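Local coordinates for protein mitochondrial enolase superfamily member 1 (Homo sapiens, PDB 4A35) that dehydrates L-fuconate to 2-keto-3-deoxy-L-fuconate in L-fucose breakdown, using one magnesium ion per subunit to stabilise an enediolate intermediate, at residues M345-E350 with I375-S380. Residues are numbered along the deposited sequence; the frame is centred on the assembly and turned at random.
Sequences MAKKFE and ISVSAS. With EDO (1,2-ethanediol), chain G.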
ATOM      1  N   MET A 345     -17.869  10.200   4.110  1.00 13.15           N
ATOM      2  CA  MET A 345     -17.390   9.958   5.489  1.00 13.81           C
ATOM      3  C   MET A 345     -16.964  11.271   6.166  1.00 16.28           C
ATOM      4  O   MET A 345     -17.309  11.501   7.308  1.00 16.37           O
ATOM      5  CB  MET A 345     -16.194   8.981   5.516  1.00 14.60           C
ATOM      6  CG  MET A 345     -16.604   7.506   5.289  1.00 16.65           C
ATOM      7  SD  MET A 345     -15.243   6.378   5.662  1.00 18.62           S
ATOM      8  CE  MET A 345     -14.051   6.852   4.343  1.00 16.22           C
ATOM      9  N   ALA A 346     -16.258  12.180   5.418  1.00 16.48           N
ATOM     10  CA  ALA A 346     -15.784  13.450   5.986  1.00 14.71           C
ATOM     11  C   ALA A 346     -16.994  14.293   6.431  1.00 18.67           C
ATOM     12  O   ALA A 346     -16.941  14.911   7.482  1.00 17.43           O
ATOM     13  CB  ALA A 346     -14.977  14.206   4.919  1.00 15.74           C
ATOM     14  N   LYS A 347     -18.077  14.327   5.627  1.00 15.80           N
ATOM     15  CA  LYS A 347     -19.312  15.061   6.027  1.00 16.88           C
ATOM     16  C   LYS A 347     -19.954  14.412   7.293  1.00 20.01           C
ATOM     17  O   LYS A 347     -20.347  15.136   8.219  1.00 19.66           O
ATOM     18  CB  LYS A 347     -20.322  15.099   4.859  1.00 19.06           C
ATOM     19  CG  LYS A 347     -21.642  15.851   5.150  1.00 18.74           C
ATOM     20  CD  LYS A 347     -21.451  17.222   5.804  1.00 19.01           C
ATOM     21  CE  LYS A 347     -22.796  17.877   5.878  1.00 28.97           C
ATOM     22  NZ  LYS A 347     -22.762  18.989   6.864  1.00 28.58           N
ATOM     23  N   LYS A 348     -20.082  13.072   7.296  1.00 19.66           N
ATOM     24  CA  LYS A 348     -20.617  12.270   8.426  1.00 20.40           C
ATOM     25  C   LYS A 348     -19.858  12.633   9.733  1.00 23.34           C
ATOM     26  O   LYS A 348     -20.504  12.849  10.771  1.00 20.52           O
ATOM     27  CB  LYS A 348     -20.526  10.750   8.116  1.00 21.79           C
ATOM     28  CG  LYS A 348     -21.099   9.836   9.227  1.00 22.83           C
ATOM     29  CD  LYS A 348     -22.622   9.641   9.086  1.00 28.83           C
ATOM     30  CE  LYS A 348     -23.325   9.074  10.315  1.00 32.88           C
ATOM     31  NZ  LYS A 348     -22.828   7.747  10.676  1.00 52.46           N
ATOM     32  N   PHE A 349     -18.514  12.836   9.640  1.00 19.38           N
ATOM     33  CA  PHE A 349     -17.678  13.239  10.768  1.00 19.65           C
ATOM     34  C   PHE A 349     -17.548  14.783  10.907  1.00 21.70           C
ATOM     35  O   PHE A 349     -16.821  15.257  11.804  1.00 20.02           O
ATOM     36  CB  PHE A 349     -16.276  12.607  10.619  1.00 19.66           C
ATOM     37  CG  PHE A 349     -16.221  11.157  11.034  1.00 20.11           C
ATOM     38  CD1 PHE A 349     -16.535  10.138  10.125  1.00 20.13           C
ATOM     39  CD2 PHE A 349     -15.855  10.800  12.338  1.00 21.22           C
ATOM     40  CE1 PHE A 349     -16.495   8.784  10.523  1.00 23.30           C
ATOM     41  CE2 PHE A 349     -15.806   9.449  12.735  1.00 21.61           C
ATOM     42  CZ  PHE A 349     -16.108   8.447  11.824  1.00 20.83           C
ATOM     43  N   GLU A 350     -18.208  15.568   9.983  1.00 17.93           N
ATOM     44  CA  GLU A 350     -18.150  17.038   9.992  1.00 19.79           C
ATOM     45  C   GLU A 350     -16.681  17.567   9.946  1.00 23.21           C
ATOM     46  O   GLU A 350     -16.296  18.463  10.710  1.00 23.40           O
ATOM     47  CB  GLU A 350     -18.940  17.623  11.202  1.00 20.70           C
ATOM     48  CG  GLU A 350     -20.439  17.444  11.058  1.00 27.09           C
ATOM     49  CD  GLU A 350     -21.082  18.186   9.898  1.00 36.22           C
ATOM     50  OE1 GLU A 350     -20.506  19.184   9.405  1.00 37.80           O
ATOM     51  OE2 GLU A 350     -22.213  17.806   9.530  1.00 31.03           O
ATOM     52  N   ILE A 375     -21.853  21.510  -3.774  1.00 19.51           N
ATOM     53  CA  ILE A 375     -23.242  21.550  -4.229  1.00 19.65           C
ATOM     54  C   ILE A 375     -24.110  20.461  -3.530  1.00 21.42           C
ATOM     55  O   ILE A 375     -25.235  20.751  -3.136  1.00 18.94           O
ATOM     56  CB  ILE A 375     -23.334  21.430  -5.767  1.00 22.09           C
ATOM     57  CG1 ILE A 375     -22.674  22.659  -6.459  1.00 22.89           C
ATOM     58  CG2 ILE A 375     -24.803  21.232  -6.215  1.00 21.04           C
ATOM     59  CD1 ILE A 375     -22.411  22.442  -7.985  1.00 19.41           C
ATOM     60  N   SER A 376     -23.583  19.224  -3.417  1.00 20.32           N
ATOM     61  CA  SER A 376     -24.427  18.100  -3.001  1.00 18.16           C
ATOM     62  C   SER A 376     -24.083  17.415  -1.686  1.00 20.26           C
ATOM     63  O   SER A 376     -24.877  16.551  -1.260  1.00 20.97           O
ATOM     64  CB  SER A 376     -24.413  17.038  -4.108  1.00 19.89           C
ATOM     65  OG  SER A 376     -24.951  17.530  -5.329  1.00 23.46           O
ATOM     66  N   VAL A 377     -22.909  17.669  -1.086  1.00 19.11           N
ATOM     67  CA  VAL A 377     -22.541  16.870   0.111  1.00 18.64           C
ATOM     68  C   VAL A 377     -22.330  17.744   1.347  1.00 22.05           C
ATOM     69  O   VAL A 377     -23.126  17.634   2.274  1.00 22.06           O
ATOM     70  CB  VAL A 377     -21.308  15.927  -0.152  1.00 20.57           C
ATOM     71  CG1 VAL A 377     -20.930  15.120   1.108  1.00 20.34           C
ATOM     72  CG2 VAL A 377     -21.583  14.976  -1.319  1.00 20.31           C
ATOM     73  N   SER A 378     -21.226  18.530   1.411  1.00 19.64           N
ATOM     74  CA  SER A 378     -20.963  19.369   2.595  1.00 18.86           C
ATOM     75  C   SER A 378     -21.843  20.634   2.614  1.00 20.68           C
ATOM     76  O   SER A 378     -22.103  21.147   3.686  1.00 21.23           O
ATOM     77  CB  SER A 378     -19.493  19.747   2.677  1.00 20.45           C
ATOM     78  OG  SER A 378     -19.162  20.501   1.530  1.00 22.42           O
ATOM     79  N   ALA A 379     -22.196  21.213   1.409  1.00 19.80           N
ATOM     80  CA  ALA A 379     -22.984  22.442   1.316  1.00 19.80           C
ATOM     81  C   ALA A 379     -22.307  23.608   2.079  1.00 23.27           C
ATOM     82  O   ALA A 379     -22.987  24.409   2.754  1.00 21.19           O
ATOM     83  CB  ALA A 379     -24.408  22.202   1.835  1.00 22.00           C
ATOM     84  N   SER A 380     -20.956  23.640   2.045  1.00 18.41           N
ATOM     85  CA  SER A 380     -20.198  24.696   2.740  1.00 18.40           C
ATOM     86  C   SER A 380     -18.822  24.880   2.153  1.00 20.89           C
ATOM     87  O   SER A 380     -18.216  23.909   1.650  1.00 18.27           O
ATOM     88  CB  SER A 380     -20.022  24.324   4.228  1.00 20.08           C
ATOM     89  OG  SER A 380     -19.447  25.405   4.947  1.00 22.45           O
TER
HETATM   90  C1  EDO G1450     -21.985  29.043   2.123  1.00 25.15           C
HETATM   91  O1  EDO G1450     -22.415  28.068   1.194  1.00 24.94           O
HETATM   92  C2  EDO G1450     -20.456  29.116   2.213  1.00 27.32           C
HETATM   93  O2  EDO G1450     -20.016  28.165   3.157  1.00 24.39           O
HETATM   94  O   HOH W   1     -20.921  20.675   6.143  1.00 31.64           O
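With CG anti to the backbone N (chi1 -179°) and a bend at chi2 of 47°, the side chain of Lys-347 runs across the backbone of Val-377 and Ser-378. Val-377 answers with CG1, likewise anti to its own N, and this methyl sits 3.8 Å from Lys-347 CB as the two side chains run antiparallel alongside each other. Farther along, Lys-347 CD lies 3.9 Å from Ser-378 CA, and CE rests 3.6 Å from Val-377 O, so the aliphatic shaft packs largely on main-chain atoms. No direct hydrogen bond crosses; a water accepts from Lys-347 NZ at 2.6 Å and donates to Ser-378 O at 2.8 Å. The contact joins the C-terminal ends of helices 335-348 and 362-377 in the enolase-type barrel domain. Glu-350, with positive phi, closes the first helix in a Schellman motif, its N bonding to Lys-347 O. Its carboxylate returns to Lys-347 in a salt bridge: Lys-347 NZ approaches Glu-350 OE2 from its syn side, 3.0 Å away, tilted 18° from the carboxylate plane. Cutting Lys-347 back to an alanine is likely to leave Glu-350 without its cation and the bridging water without its donor, and to uncover the Val-377 carbonyl. In 375-380, Ser-378 OG hydrogen-bonds OD2 of Asp-373, which with Tyr-188 and Ser-380 forms the site of a magnesium ion distinct from the one held by Asp-251, Glu-277 and Glu-306.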